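Local coordinates for inositol-1-monophosphatase (Thermotoga maritima, PDB 2P3N), which is a magnesium-dependent phosphatase of broad specificity, working as a homotetramer, that hydrolyses inositol-1-phosphate and fructose 1,6-bisphosphate, at residues Leu4-Ser7 with Ile8-Arg12; Thr84-Val88 with His89-Asn93; Ala204-Ile207 with Ile208-Ala212; Ile232-Gly236 with Leu237-Glu241. All blocks are in the same frame, centred on the assembly; numbering follows the deposited sequence.

Interaction 1 (Leu4-Ser7 with Ile8-Arg12); sequences LDFS and IKLLR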
ATOM      1  N   LEU A   4      -7.224  21.942   7.505  1.00 35.45           N
ATOM      2  CA  LEU A   4      -6.293  20.814   7.516  1.00 33.51           C
ATOM      3  C   LEU A   4      -6.892  19.580   6.845  1.00 31.93           C
ATOM      4  O   LEU A   4      -6.276  18.991   5.966  1.00 30.56           O
ATOM      5  CB  LEU A   4      -5.893  20.462   8.950  1.00 34.30           C
ATOM      6  CG  LEU A   4      -4.987  19.242   9.108  1.00 34.24           C
ATOM      7  CD1 LEU A   4      -3.576  19.558   8.604  1.00 28.62           C
ATOM      8  CD2 LEU A   4      -4.947  18.845  10.571  1.00 29.91           C
ATOM      9  N   ASP A   5      -8.098  19.208   7.262  1.00 28.04           N
ATOM     10  CA  ASP A   5      -8.794  18.038   6.733  1.00 27.10           C
ATOM     11  C   ASP A   5      -9.033  18.150   5.224  1.00 28.85           C
ATOM     12  O   ASP A   5      -8.905  17.169   4.474  1.00 26.91           O
ATOM     13  CB  ASP A   5     -10.131  17.876   7.463  1.00 26.67           C
ATOM     14  CG  ASP A   5     -10.768  16.520   7.225  1.00 26.70           C
ATOM     15  OD1 ASP A   5     -11.968  16.462   6.857  1.00 24.86           O
ATOM     16  OD2 ASP A   5     -10.063  15.512   7.418  1.00 26.07           O
ATOM     17  N   PHE A   6      -9.404  19.356   4.804  1.00 28.76           N
ATOM     18  CA  PHE A   6      -9.673  19.691   3.409  1.00 27.26           C
ATOM     19  C   PHE A   6      -8.410  19.470   2.591  1.00 27.44           C
ATOM     20  O   PHE A   6      -8.444  18.911   1.502  1.00 26.81           O
ATOM     21  CB  PHE A   6     -10.088  21.167   3.333  1.00 30.07           C
ATOM     22  CG  PHE A   6     -10.026  21.760   1.954  1.00 23.99           C
ATOM     23  CD1 PHE A   6     -11.110  21.670   1.090  1.00 25.20           C
ATOM     24  CD2 PHE A   6      -8.880  22.427   1.523  1.00 24.73           C
ATOM     25  CE1 PHE A   6     -11.054  22.241  -0.195  1.00 26.57           C
ATOM     26  CE2 PHE A   6      -8.808  23.000   0.243  1.00 23.31           C
ATOM     27  CZ  PHE A   6      -9.895  22.907  -0.617  1.00 25.21           C
ATOM     28  N   SER A   7      -7.296  19.929   3.142  1.00 25.93           N
ATOM     29  CA  SER A   7      -5.997  19.825   2.505  1.00 24.80           C
ATOM     30  C   SER A   7      -5.544  18.381   2.369  1.00 26.12           C
ATOM     31  O   SER A   7      -5.040  17.968   1.328  1.00 30.98           O
ATOM     32  CB  SER A   7      -4.975  20.616   3.324  1.00 30.43           C
ATOM     33  OG  SER A   7      -5.362  21.979   3.421  1.00 32.03           O
ATOM     34  N   ILE A   8      -5.710  17.616   3.439  1.00 28.56           N
ATOM     35  CA  ILE A   8      -5.328  16.215   3.436  1.00 24.09           C
ATOM     36  C   ILE A   8      -6.108  15.454   2.372  1.00 26.14           C
ATOM     37  O   ILE A   8      -5.513  14.759   1.540  1.00 27.41           O
ATOM     38  CB  ILE A   8      -5.592  15.575   4.804  1.00 24.50           C
ATOM     39  CG1 ILE A   8      -4.650  16.196   5.840  1.00 27.65           C
ATOM     40  CG2 ILE A   8      -5.395  14.064   4.732  1.00 23.43           C
ATOM     41  CD1 ILE A   8      -4.988  15.844   7.280  1.00 22.21           C
ATOM     42  N   LYS A   9      -7.430  15.592   2.388  1.00 19.47           N
ATOM     43  CA  LYS A   9      -8.262  14.892   1.425  1.00 21.10           C
ATOM     44  C   LYS A   9      -8.053  15.341  -0.012  1.00 23.65           C
ATOM     45  O   LYS A   9      -8.202  14.553  -0.935  1.00 27.23           O
ATOM     46  CB  LYS A   9      -9.725  15.045   1.817  1.00 20.09           C
ATOM     47  CG  LYS A   9      -9.969  14.539   3.217  1.00 23.84           C
ATOM     48  CD  LYS A   9     -11.431  14.510   3.587  1.00 17.45           C
ATOM     49  CE  LYS A   9     -11.577  13.885   4.952  1.00 13.48           C
ATOM     50  NZ  LYS A   9     -12.950  14.012   5.480  1.00 22.51           N
ATOM     51  N   LEU A  10      -7.697  16.606  -0.194  1.00 25.87           N
ATOM     52  CA  LEU A  10      -7.474  17.172  -1.522  1.00 25.08           C
ATOM     53  C   LEU A  10      -6.191  16.620  -2.107  1.00 24.72           C
ATOM     54  O   LEU A  10      -6.161  16.167  -3.245  1.00 26.67           O
ATOM     55  CB  LEU A  10      -7.337  18.692  -1.443  1.00 25.94           C
ATOM     56  CG  LEU A  10      -8.036  19.622  -2.432  1.00 24.99           C
ATOM     57  CD1 LEU A  10      -7.299  20.951  -2.380  1.00 21.96           C
ATOM     58  CD2 LEU A  10      -8.033  19.073  -3.848  1.00 15.11           C
ATOM     59  N   LEU A  11      -5.116  16.676  -1.336  1.00 25.03           N
ATOM     60  CA  LEU A  11      -3.851  16.172  -1.837  1.00 27.92           C
ATOM     61  C   LEU A  11      -3.892  14.665  -2.020  1.00 22.17           C
ATOM     62  O   LEU A  11      -3.213  14.129  -2.887  1.00 20.39           O
ATOM     63  CB  LEU A  11      -2.701  16.554  -0.901  1.00 23.77           C
ATOM     64  CG  LEU A  11      -2.403  18.045  -0.705  1.00 26.22           C
ATOM     65  CD1 LEU A  11      -0.908  18.219  -0.710  1.00 24.27           C
ATOM     66  CD2 LEU A  11      -3.042  18.893  -1.788  1.00 22.79           C
ATOM     67  N   ARG A  12      -4.690  13.988  -1.199  1.00 22.62           N
ATOM     68  CA  ARG A  12      -4.798  12.545  -1.304  1.00 22.04           C
ATOM     69  C   ARG A  12      -5.549  12.158  -2.561  1.00 23.69           C
ATOM     70  O   ARG A  12      -5.254  11.135  -3.170  1.00 26.96           O
ATOM     71  CB  ARG A  12      -5.476  11.960  -0.065  1.00 24.33           C
ATOM     72  CG  ARG A  12      -4.498  11.680   1.069  1.00 16.73           C
ATOM     73  CD  ARG A  12      -5.172  11.214   2.340  1.00 14.05           C
ATOM     74  NE  ARG A  12      -4.176  10.813   3.327  1.00 16.93           N
ATOM     75  CZ  ARG A  12      -4.455  10.370   4.550  1.00 22.44           C
ATOM     76  NH1 ARG A  12      -5.713  10.270   4.960  1.00 20.92           N
ATOM     77  NH2 ARG A  12      -3.469  10.017   5.368  1.00 22.32           N
TER
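K9 reaches back one helical turn to D5, and its NZ makes a salt bridge of 3.0 Å with D5 OD1, arriving on the syn side of that oxygen and 19° out of the carboxylate plane. With D5 CG anti to the backbone N (chi1 -166°) and the K9 chain extended beyond CG, the two ends meet on one flank of the helix. Both have a second partner in one residue of a neighbouring subunit: D5 OD2 accepts from R134 N, and K9 NZ donates to R134 O. The apolar contacts follow the same four-residue spacing. F6 and L10 run side by side, L10 CD1 lying 3.7 Å from F6 CE2 while L10 CG sits over one face of the ring. L4 CG meets I8 CD1 at 3.9 Å as the two chains pass at a slant. Regular alpha-helical backbone bonds underlie these pairs, among them I8 N to L4 O at 2.9 Å and L11 N to S7 O at 3.0 Å. Within helix 2-21, F6 and L10 face helix 40-56, F6 also meeting F57 edge-to-face; S7 and L11 rest on strands 95-102 and 105-113, and L4 and I8 on Y121 of strand 118-123.

Interaction 2 (Thr84-Val88 with His89-Asn93); sequences TINFV and HGLPN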
ATOM      1  N   THR A  84       9.523  16.901  -9.653  1.00 32.17           N
ATOM      2  CA  THR A  84       9.076  16.617 -11.010  1.00 30.53           C
ATOM      3  C   THR A  84      10.029  15.706 -11.790  1.00 33.21           C
ATOM      4  O   THR A  84       9.591  14.921 -12.646  1.00 30.93           O
ATOM      5  CB  THR A  84       8.859  17.931 -11.795  1.00 28.22           C
ATOM      6  OG1 THR A  84       7.959  18.779 -11.063  1.00 25.20           O
ATOM      7  CG2 THR A  84       8.269  17.640 -13.165  1.00 27.88           C
ATOM      8  N   ILE A  85      11.324  15.797 -11.493  1.00 34.39           N
ATOM      9  CA  ILE A  85      12.312  14.963 -12.176  1.00 31.71           C
ATOM     10  C   ILE A  85      12.076  13.512 -11.787  1.00 29.73           C
ATOM     11  O   ILE A  85      11.984  12.637 -12.641  1.00 31.44           O
ATOM     12  CB  ILE A  85      13.750  15.380 -11.794  1.00 37.04           C
ATOM     13  CG1 ILE A  85      14.059  16.752 -12.398  1.00 39.75           C
ATOM     14  CG2 ILE A  85      14.747  14.325 -12.256  1.00 41.11           C
ATOM     15  CD1 ILE A  85      15.381  17.343 -11.970  1.00 41.94           C
ATOM     16  N   ASN A  86      11.983  13.270 -10.484  1.00 29.38           N
ATOM     17  CA  ASN A  86      11.729  11.932  -9.974  1.00 27.85           C
ATOM     18  C   ASN A  86      10.445  11.421 -10.604  1.00 28.12           C
ATOM     19  O   ASN A  86      10.400  10.326 -11.173  1.00 27.79           O
ATOM     20  CB  ASN A  86      11.551  11.979  -8.461  1.00 27.16           C
ATOM     21  CG  ASN A  86      12.855  11.915  -7.720  1.00 24.77           C
ATOM     22  OD1 ASN A  86      12.888  12.044  -6.499  1.00 31.65           O
ATOM     23  ND2 ASN A  86      13.945  11.705  -8.449  1.00 33.65           N
ATOM     24  N   PHE A  87       9.402  12.242 -10.484  1.00 29.24           N
ATOM     25  CA  PHE A  87       8.081  11.942 -11.019  1.00 28.12           C
ATOM     26  C   PHE A  87       8.156  11.448 -12.468  1.00 29.57           C
ATOM     27  O   PHE A  87       7.490  10.485 -12.849  1.00 28.86           O
ATOM     28  CB  PHE A  87       7.199  13.198 -10.948  1.00 18.12           C
ATOM     29  CG  PHE A  87       5.835  12.998 -11.530  1.00 26.12           C
ATOM     30  CD1 PHE A  87       4.875  12.257 -10.844  1.00 25.66           C
ATOM     31  CD2 PHE A  87       5.538  13.466 -12.807  1.00 24.67           C
ATOM     32  CE1 PHE A  87       3.644  11.978 -11.423  1.00 26.94           C
ATOM     33  CE2 PHE A  87       4.314  13.196 -13.397  1.00 24.51           C
ATOM     34  CZ  PHE A  87       3.363  12.447 -12.704  1.00 29.61           C
ATOM     35  N   VAL A  88       8.973  12.125 -13.267  1.00 31.65           N
ATOM     36  CA  VAL A  88       9.156  11.785 -14.674  1.00 30.03           C
ATOM     37  C   VAL A  88       9.914  10.480 -14.888  1.00 27.33           C
ATOM     38  O   VAL A  88       9.559   9.694 -15.756  1.00 30.90           O
ATOM     39  CB  VAL A  88       9.899  12.934 -15.423  1.00 32.44           C
ATOM     40  CG1 VAL A  88      10.436  12.448 -16.761  1.00 32.88           C
ATOM     41  CG2 VAL A  88       8.944  14.097 -15.645  1.00 30.56           C
ATOM     42  N   HIS A  89      10.945  10.237 -14.095  1.00 25.07           N
ATOM     43  CA  HIS A  89      11.727   9.024 -14.276  1.00 28.86           C
ATOM     44  C   HIS A  89      11.119   7.801 -13.632  1.00 32.22           C
ATOM     45  O   HIS A  89      11.523   6.672 -13.924  1.00 30.42           O
ATOM     46  CB  HIS A  89      13.157   9.233 -13.780  1.00 32.94           C
ATOM     47  CG  HIS A  89      13.986  10.069 -14.708  1.00 37.05           C
ATOM     48  ND1 HIS A  89      15.160   9.617 -15.265  1.00 37.96           N
ATOM     49  CD2 HIS A  89      13.795  11.317 -15.194  1.00 39.90           C
ATOM     50  CE1 HIS A  89      15.656  10.550 -16.056  1.00 38.97           C
ATOM     51  NE2 HIS A  89      14.847  11.592 -16.030  1.00 40.13           N
ATOM     52  N   GLY A  90      10.141   8.022 -12.757  1.00 34.11           N
ATOM     53  CA  GLY A  90       9.483   6.902 -12.119  1.00 29.62           C
ATOM     54  C   GLY A  90       9.920   6.623 -10.703  1.00 29.71           C
ATOM     55  O   GLY A  90       9.576   5.576 -10.157  1.00 33.57           O
ATOM     56  N   LEU A  91      10.690   7.529 -10.109  1.00 30.28           N
ATOM     57  CA  LEU A  91      11.110   7.348  -8.725  1.00 28.94           C
ATOM     58  C   LEU A  91       9.974   7.778  -7.816  1.00 31.77           C
ATOM     59  O   LEU A  91       9.299   8.778  -8.079  1.00 32.45           O
ATOM     60  CB  LEU A  91      12.346   8.173  -8.411  1.00 30.58           C
ATOM     61  CG  LEU A  91      13.625   7.571  -8.979  1.00 29.59           C
ATOM     62  CD1 LEU A  91      14.766   8.582  -8.887  1.00 27.48           C
ATOM     63  CD2 LEU A  91      13.942   6.298  -8.222  1.00 32.00           C
ATOM     64  N   PRO A  92       9.744   7.026  -6.731  1.00 34.95           N
ATOM     65  CA  PRO A  92       8.670   7.328  -5.773  1.00 31.91           C
ATOM     66  C   PRO A  92       8.798   8.581  -4.908  1.00 31.80           C
ATOM     67  O   PRO A  92       7.819   8.995  -4.281  1.00 30.33           O
ATOM     68  CB  PRO A  92       8.587   6.049  -4.938  1.00 34.56           C
ATOM     69  CG  PRO A  92      10.003   5.510  -4.998  1.00 34.52           C
ATOM     70  CD  PRO A  92      10.376   5.724  -6.436  1.00 29.16           C
ATOM     71  N   ASN A  93       9.979   9.198  -4.883  1.00 35.04           N
ATOM     72  CA  ASN A  93      10.168  10.391  -4.050  1.00 33.66           C
ATOM     73  C   ASN A  93       9.693  11.717  -4.628  1.00 28.97           C
ATOM     74  O   ASN A  93      10.488  12.590  -4.978  1.00 29.27           O
ATOM     75  CB  ASN A  93      11.630  10.526  -3.599  1.00 35.67           C
ATOM     76  CG  ASN A  93      12.025   9.460  -2.596  1.00 35.87           C
ATOM     77  OD1 ASN A  93      12.276   8.311  -2.960  1.00 41.31           O
ATOM     78  ND2 ASN A  93      12.064   9.830  -1.329  1.00 38.99           N
TER
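H89 folds back over the preceding turn, where its backbone N bonds to I85 O at 3.0 Å. Its CB stands 3.8 Å from that same I85 O. CG is set beside the backbone N, opposite the carbonyl carbon (chi1 -75°), and the imidazole therefore stays close to the I85 carbonyl: CD2 comes within 3.4 Å of I85 O and 3.9 Å of V88 CG1, both approaching the ring obliquely. At the tip, NE2 is hydrogen-bonded to R169 NH1 of a neighbouring subunit. Beyond H89 the helix is closed by G90, whose positive phi would jam a CB against the carbonyl oxygen before it. N86 O receives two donors here: G90 N at 2.8 Å, almost in line with the C=O bond, and L91 N at 3.0 Å, 44° above the carbonyl plane. The second is the 6→1 bond of a Schellman-like helix end, but G90 N is 3.6 Å from F87 O, long for the 5→2 companion. L91 then lies slantwise across N86, its CB 3.8 Å from N86 CG. T84, at the start of this short helix, closes the DPIDGT sequence, part of the family signature, and probably binds substrate, as in relatives. Helix 84-89 leads through this loop into strand 95-102; F87 packs on L18 and H21 of helix 2-21, and I85 and V88 on I37 of strand 37-38.

Interaction 3 (Ala204-Ile207 with Ile208-Ala212); sequences AGLI and IVKEA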
ATOM      1  N   ALA A 204       5.307  24.227   3.757  1.00 43.53           N
ATOM      2  CA  ALA A 204       4.648  23.154   4.480  1.00 39.83           C
ATOM      3  C   ALA A 204       5.643  22.429   5.355  1.00 39.66           C
ATOM      4  O   ALA A 204       5.350  22.117   6.502  1.00 38.71           O
ATOM      5  CB  ALA A 204       4.002  22.189   3.510  1.00 43.96           C
ATOM      6  N   GLY A 205       6.826  22.169   4.813  1.00 42.58           N
ATOM      7  CA  GLY A 205       7.844  21.469   5.576  1.00 45.82           C
ATOM      8  C   GLY A 205       8.354  22.271   6.757  1.00 47.27           C
ATOM      9  O   GLY A 205       8.995  21.736   7.661  1.00 49.21           O
ATOM     10  N   LEU A 206       8.057  23.562   6.756  1.00 49.05           N
ATOM     11  CA  LEU A 206       8.501  24.431   7.825  1.00 48.51           C
ATOM     12  C   LEU A 206       7.689  24.268   9.110  1.00 49.68           C
ATOM     13  O   LEU A 206       8.263  24.083  10.184  1.00 50.27           O
ATOM     14  CB  LEU A 206       8.460  25.883   7.362  1.00 49.48           C
ATOM     15  CG  LEU A 206       9.013  26.878   8.376  1.00 52.71           C
ATOM     16  CD1 LEU A 206       9.925  27.869   7.680  1.00 62.87           C
ATOM     17  CD2 LEU A 206       7.863  27.578   9.075  1.00 45.39           C
ATOM     18  N   ILE A 207       6.364  24.328   9.011  1.00 44.92           N
ATOM     19  CA  ILE A 207       5.537  24.185  10.199  1.00 42.29           C
ATOM     20  C   ILE A 207       5.551  22.750  10.711  1.00 43.49           C
ATOM     21  O   ILE A 207       5.382  22.505  11.905  1.00 43.64           O
ATOM     22  CB  ILE A 207       4.071  24.633   9.937  1.00 38.32           C
ATOM     23  CG1 ILE A 207       3.265  24.544  11.240  1.00 38.04           C
ATOM     24  CG2 ILE A 207       3.435  23.785   8.843  1.00 37.69           C
ATOM     25  CD1 ILE A 207       1.912  25.233  11.199  1.00 45.24           C
ATOM     26  N   ILE A 208       5.766  21.802   9.807  1.00 44.24           N
ATOM     27  CA  ILE A 208       5.804  20.391  10.172  1.00 43.63           C
ATOM     28  C   ILE A 208       7.042  20.058  10.996  1.00 44.38           C
ATOM     29  O   ILE A 208       6.980  19.227  11.900  1.00 46.83           O
ATOM     30  CB  ILE A 208       5.769  19.485   8.923  1.00 39.04           C
ATOM     31  CG1 ILE A 208       4.377  19.535   8.294  1.00 27.55           C
ATOM     32  CG2 ILE A 208       6.144  18.057   9.297  1.00 41.16           C
ATOM     33  CD1 ILE A 208       4.316  18.944   6.908  1.00 29.70           C
ATOM     34  N   VAL A 209       8.166  20.698  10.685  1.00 46.62           N
ATOM     35  CA  VAL A 209       9.394  20.453  11.432  1.00 48.53           C
ATOM     36  C   VAL A 209       9.336  21.091  12.822  1.00 48.46           C
ATOM     37  O   VAL A 209       9.701  20.474  13.809  1.00 50.20           O
ATOM     38  CB  VAL A 209      10.620  21.006  10.697  1.00 47.37           C
ATOM     39  CG1 VAL A 209      11.862  20.762  11.528  1.00 40.91           C
ATOM     40  CG2 VAL A 209      10.757  20.343   9.344  1.00 38.45           C
ATOM     41  N   LYS A 210       8.865  22.326  12.891  1.00 51.78           N
ATOM     42  CA  LYS A 210       8.774  23.030  14.157  1.00 51.16           C
ATOM     43  C   LYS A 210       7.689  22.460  15.067  1.00 50.84           C
ATOM     44  O   LYS A 210       7.886  22.372  16.281  1.00 50.80           O
ATOM     45  CB  LYS A 210       8.544  24.525  13.905  1.00 60.42           C
ATOM     46  CG  LYS A 210       9.632  25.159  13.037  1.00 70.76           C
ATOM     47  CD  LYS A 210       9.583  26.683  13.028  1.00 78.65           C
ATOM     48  CE  LYS A 210       8.321  27.220  12.372  1.00 83.24           C
ATOM     49  NZ  LYS A 210       8.341  28.710  12.281  1.00 82.12           N
ATOM     50  N   GLU A 211       6.547  22.076  14.498  1.00 48.52           N
ATOM     51  CA  GLU A 211       5.469  21.492  15.300  1.00 44.12           C
ATOM     52  C   GLU A 211       5.890  20.116  15.808  1.00 39.86           C
ATOM     53  O   GLU A 211       5.321  19.587  16.759  1.00 38.84           O
ATOM     54  CB  GLU A 211       4.186  21.369  14.481  1.00 49.57           C
ATOM     55  CG  GLU A 211       3.394  22.650  14.416  1.00 58.91           C
ATOM     56  CD  GLU A 211       2.794  23.032  15.758  1.00 62.56           C
ATOM     57  OE1 GLU A 211       2.903  24.214  16.140  1.00 63.16           O
ATOM     58  OE2 GLU A 211       2.204  22.160  16.429  1.00 62.01           O
ATOM     59  N   ALA A 212       6.896  19.543  15.157  1.00 39.77           N
ATOM     60  CA  ALA A 212       7.440  18.246  15.545  1.00 40.83           C
ATOM     61  C   ALA A 212       8.656  18.501  16.421  1.00 42.80           C
ATOM     62  O   ALA A 212       9.530  17.637  16.537  1.00 43.39           O
ATOM     63  CB  ALA A 212       7.854  17.447  14.318  1.00 32.62           C
TER
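The final turns of helix 199-211 set L206 against K210 and I207 against E211, each pair one turn apart. K210 CG passes 3.3 Å from L206 O; the chain then bends at chi3 (-66°), bringing CE to 3.3 Å from L206 CD2, tighter than usual for two carbons. K210 NZ has a long, weak ion pair with E223. With an alanine here, a gap would probably open beside L206 CD2 and E223 be left without its distant charge. The helix lies in the layer between the two large sheets of the inositol monophosphatase fold: A204, I207 and I208 face strand 105-113 on one side, while L206 and V209 lie on strands 215-217 and 230-234 on the other. I207 and E211 run side by side, I207 CG1 being 3.7 Å from E211 CG, and E211 N bonds to I207 O at 2.9 Å. The E211 carboxylate goes further, OE1 accepting from G125 N and OE2 from G127 N, which ties the helix end to the turn between strands 118-123 and 127-130. Earlier in the helix I208 CG1 leans on A204 O at 3.3 Å, and the backbone bond from I208 N to the same oxygen is weak.

Interaction 4 (Ile232-Gly236 with Leu237-Glu241); sequences IFSNG and LIHDE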
ATOM      1  N   ILE A 232      17.656  25.442   6.791  1.00 48.01           N
ATOM      2  CA  ILE A 232      18.291  24.405   7.579  1.00 52.87           C
ATOM      3  C   ILE A 232      17.251  23.796   8.506  1.00 53.27           C
ATOM      4  O   ILE A 232      16.793  24.449   9.448  1.00 53.45           O
ATOM      5  CB  ILE A 232      19.459  24.968   8.438  1.00 59.97           C
ATOM      6  CG1 ILE A 232      20.509  25.623   7.530  1.00 62.70           C
ATOM      7  CG2 ILE A 232      20.100  23.840   9.264  1.00 55.46           C
ATOM      8  CD1 ILE A 232      21.671  26.255   8.271  1.00 67.63           C
ATOM      9  N   PHE A 233      16.863  22.555   8.216  1.00 53.81           N
ATOM     10  CA  PHE A 233      15.892  21.831   9.039  1.00 52.62           C
ATOM     11  C   PHE A 233      16.670  20.857   9.918  1.00 50.86           C
ATOM     12  O   PHE A 233      17.565  20.153   9.436  1.00 48.36           O
ATOM     13  CB  PHE A 233      14.901  21.044   8.173  1.00 52.07           C
ATOM     14  CG  PHE A 233      14.089  21.899   7.236  1.00 49.15           C
ATOM     15  CD1 PHE A 233      14.609  22.296   6.008  1.00 44.91           C
ATOM     16  CD2 PHE A 233      12.800  22.300   7.580  1.00 43.43           C
ATOM     17  CE1 PHE A 233      13.854  23.076   5.139  1.00 42.92           C
ATOM     18  CE2 PHE A 233      12.039  23.083   6.717  1.00 40.79           C
ATOM     19  CZ  PHE A 233      12.566  23.472   5.494  1.00 40.53           C
ATOM     20  N   SER A 234      16.332  20.802  11.201  1.00 47.58           N
ATOM     21  CA  SER A 234      17.051  19.911  12.096  1.00 48.61           C
ATOM     22  C   SER A 234      16.226  19.511  13.319  1.00 47.28           C
ATOM     23  O   SER A 234      15.182  20.096  13.595  1.00 46.13           O
ATOM     24  CB  SER A 234      18.347  20.599  12.549  1.00 49.69           C
ATOM     25  OG  SER A 234      19.381  19.667  12.825  1.00 54.89           O
ATOM     26  N   ASN A 235      16.702  18.503  14.042  1.00 47.86           N
ATOM     27  CA  ASN A 235      16.036  18.047  15.257  1.00 50.01           C
ATOM     28  C   ASN A 235      16.284  19.034  16.398  1.00 50.76           C
ATOM     29  O   ASN A 235      15.799  18.838  17.514  1.00 49.65           O
ATOM     30  CB  ASN A 235      16.551  16.664  15.673  1.00 52.24           C
ATOM     31  CG  ASN A 235      18.065  16.571  15.648  1.00 57.09           C
ATOM     32  OD1 ASN A 235      18.763  17.575  15.800  1.00 62.15           O
ATOM     33  ND2 ASN A 235      18.583  15.355  15.474  1.00 59.48           N
ATOM     34  N   GLY A 236      17.043  20.091  16.110  1.00 52.18           N
ATOM     35  CA  GLY A 236      17.350  21.082  17.125  1.00 51.25           C
ATOM     36  C   GLY A 236      18.385  20.580  18.117  1.00 52.32           C
ATOM     37  O   GLY A 236      18.520  21.132  19.203  1.00 52.15           O
ATOM     38  N   LEU A 237      19.112  19.528  17.747  1.00 54.18           N
ATOM     39  CA  LEU A 237      20.146  18.948  18.605  1.00 53.84           C
ATOM     40  C   LEU A 237      21.537  19.250  18.056  1.00 57.25           C
ATOM     41  O   LEU A 237      22.402  19.742  18.784  1.00 59.35           O
ATOM     42  CB  LEU A 237      19.968  17.429  18.719  1.00 46.59           C
ATOM     43  CG  LEU A 237      18.986  16.907  19.769  1.00 47.44           C
ATOM     44  CD1 LEU A 237      19.539  17.198  21.139  1.00 46.69           C
ATOM     45  CD2 LEU A 237      17.618  17.553  19.599  1.00 58.11           C
ATOM     46  N   ILE A 238      21.746  18.950  16.774  1.00 54.60           N
ATOM     47  CA  ILE A 238      23.031  19.189  16.118  1.00 51.85           C
ATOM     48  C   ILE A 238      22.927  20.349  15.136  1.00 51.04           C
ATOM     49  O   ILE A 238      23.714  20.451  14.187  1.00 48.62           O
ATOM     50  CB  ILE A 238      23.515  17.940  15.347  1.00 53.20           C
ATOM     51  CG1 ILE A 238      22.651  17.711  14.099  1.00 56.56           C
ATOM     52  CG2 ILE A 238      23.487  16.738  16.255  1.00 57.43           C
ATOM     53  CD1 ILE A 238      21.158  17.623  14.358  1.00 53.08           C
ATOM     54  N   HIS A 239      21.966  21.232  15.376  1.00 52.86           N
ATOM     55  CA  HIS A 239      21.765  22.362  14.489  1.00 54.67           C
ATOM     56  C   HIS A 239      23.056  23.138  14.187  1.00 58.64           C
ATOM     57  O   HIS A 239      23.525  23.153  13.043  1.00 58.58           O
ATOM     58  CB  HIS A 239      20.716  23.314  15.063  1.00 55.80           C
ATOM     59  CG  HIS A 239      20.021  24.125  14.015  1.00 61.54           C
ATOM     60  ND1 HIS A 239      18.761  23.814  13.546  1.00 63.31           N
ATOM     61  CD2 HIS A 239      20.442  25.187  13.288  1.00 61.97           C
ATOM     62  CE1 HIS A 239      18.440  24.649  12.574  1.00 63.08           C
ATOM     63  NE2 HIS A 239      19.442  25.492  12.397  1.00 61.30           N
ATOM     64  N   ASP A 240      23.632  23.767  15.212  1.00 61.33           N
ATOM     65  CA  ASP A 240      24.855  24.557  15.059  1.00 58.22           C
ATOM     66  C   ASP A 240      25.970  23.771  14.392  1.00 58.28           C
ATOM     67  O   ASP A 240      26.749  24.326  13.615  1.00 56.47           O
ATOM     68  CB  ASP A 240      25.311  25.079  16.420  1.00 54.54           C
ATOM     69  CG  ASP A 240      24.228  25.886  17.119  1.00 60.92           C
ATOM     70  OD1 ASP A 240      23.632  26.775  16.465  1.00 58.70           O
ATOM     71  OD2 ASP A 240      23.969  25.632  18.315  1.00 69.99           O
ATOM     72  N   GLU A 241      26.038  22.477  14.684  1.00 59.94           N
ATOM     73  CA  GLU A 241      27.054  21.626  14.078  1.00 64.08           C
ATOM     74  C   GLU A 241      26.917  21.719  12.554  1.00 66.69           C
ATOM     75  O   GLU A 241      27.909  21.613  11.818  1.00 66.06           O
ATOM     76  CB  GLU A 241      26.879  20.176  14.555  1.00 64.75           C
ATOM     77  CG  GLU A 241      27.874  19.741  15.639  1.00 67.19           C
ATOM     78  CD  GLU A 241      27.302  18.710  16.622  1.00 70.23           C
ATOM     79  OE1 GLU A 241      26.533  19.104  17.532  1.00 63.92           O
ATOM     80  OE2 GLU A 241      27.622  17.507  16.483  1.00 74.76           O
TER
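The imidazole of H239 is met obliquely by two groups of the preceding strand: S234 CB, 3.4 Å from H239 ND1, and I232 O, 3.5 Å from H239 CE1. A third neighbour, I232 CG2, lies 3.6 Å from H239 NE2. With H239 CG opposite the backbone N (chi1 -155°), the ring extends from the first turn of helix 239-253 back across strand 230-234, bridging I232 and S234, alternate residues on the same side of the strand. M215 and T217 of strand 215-217 also touch it. The other flat group is the amide of N235, whose side chain crosses those of L237 and I238 at about a right angle. Its OD1 accepts from L237 N at 2.8 Å, an Asx turn, and has a weak bond of 3.4 Å from I238 N; the place of OD1 is somewhat doubtful, because it is modelled too close to I238. N235 ND2 is bound to S138 OG, which fixes the other end of the amide. G236 follows with positive phi and turns the chain toward I238, the N-cap residue. An alanine in place of N235 would probably leave L237 N without its side-chain acceptor, S138 without its amide partner and the turn into the helix less firmly held. The chemistry differs at the two ends: N235 ND2 is held by S138 and OD1, as modelled, by L237 N, whereas both ring nitrogens of H239 are buried without a partner in the model, so the ring is probably neutral and serves mainly by packing, at some polar cost.

The four contacts come in series along the chain, each within a single continuous stretch. Interactions 3 and 4 alone touch: L206 and V209 pack on F233, where helix 199-211 meets strand 230-234 of the five-strand sheet, and their centres are 14 Å apart. Interaction 1 lies across the seven-strand sheet from interaction 3, about 17 Å between centres: on strand 105-113, L108, V110 and H112 touch helix 2-21, V106 and V111 helix 199-211. Interaction 2, about 22 Å from interaction 1 and 24 Å from interaction 3 between centres, follows the magnesium-binding segment. Interactions 1 and 2 also meet neighbouring subunits, whereas 3 and 4 lie within the chain, so together they sample tetramer interfaces and the sheet-helix-sheet core.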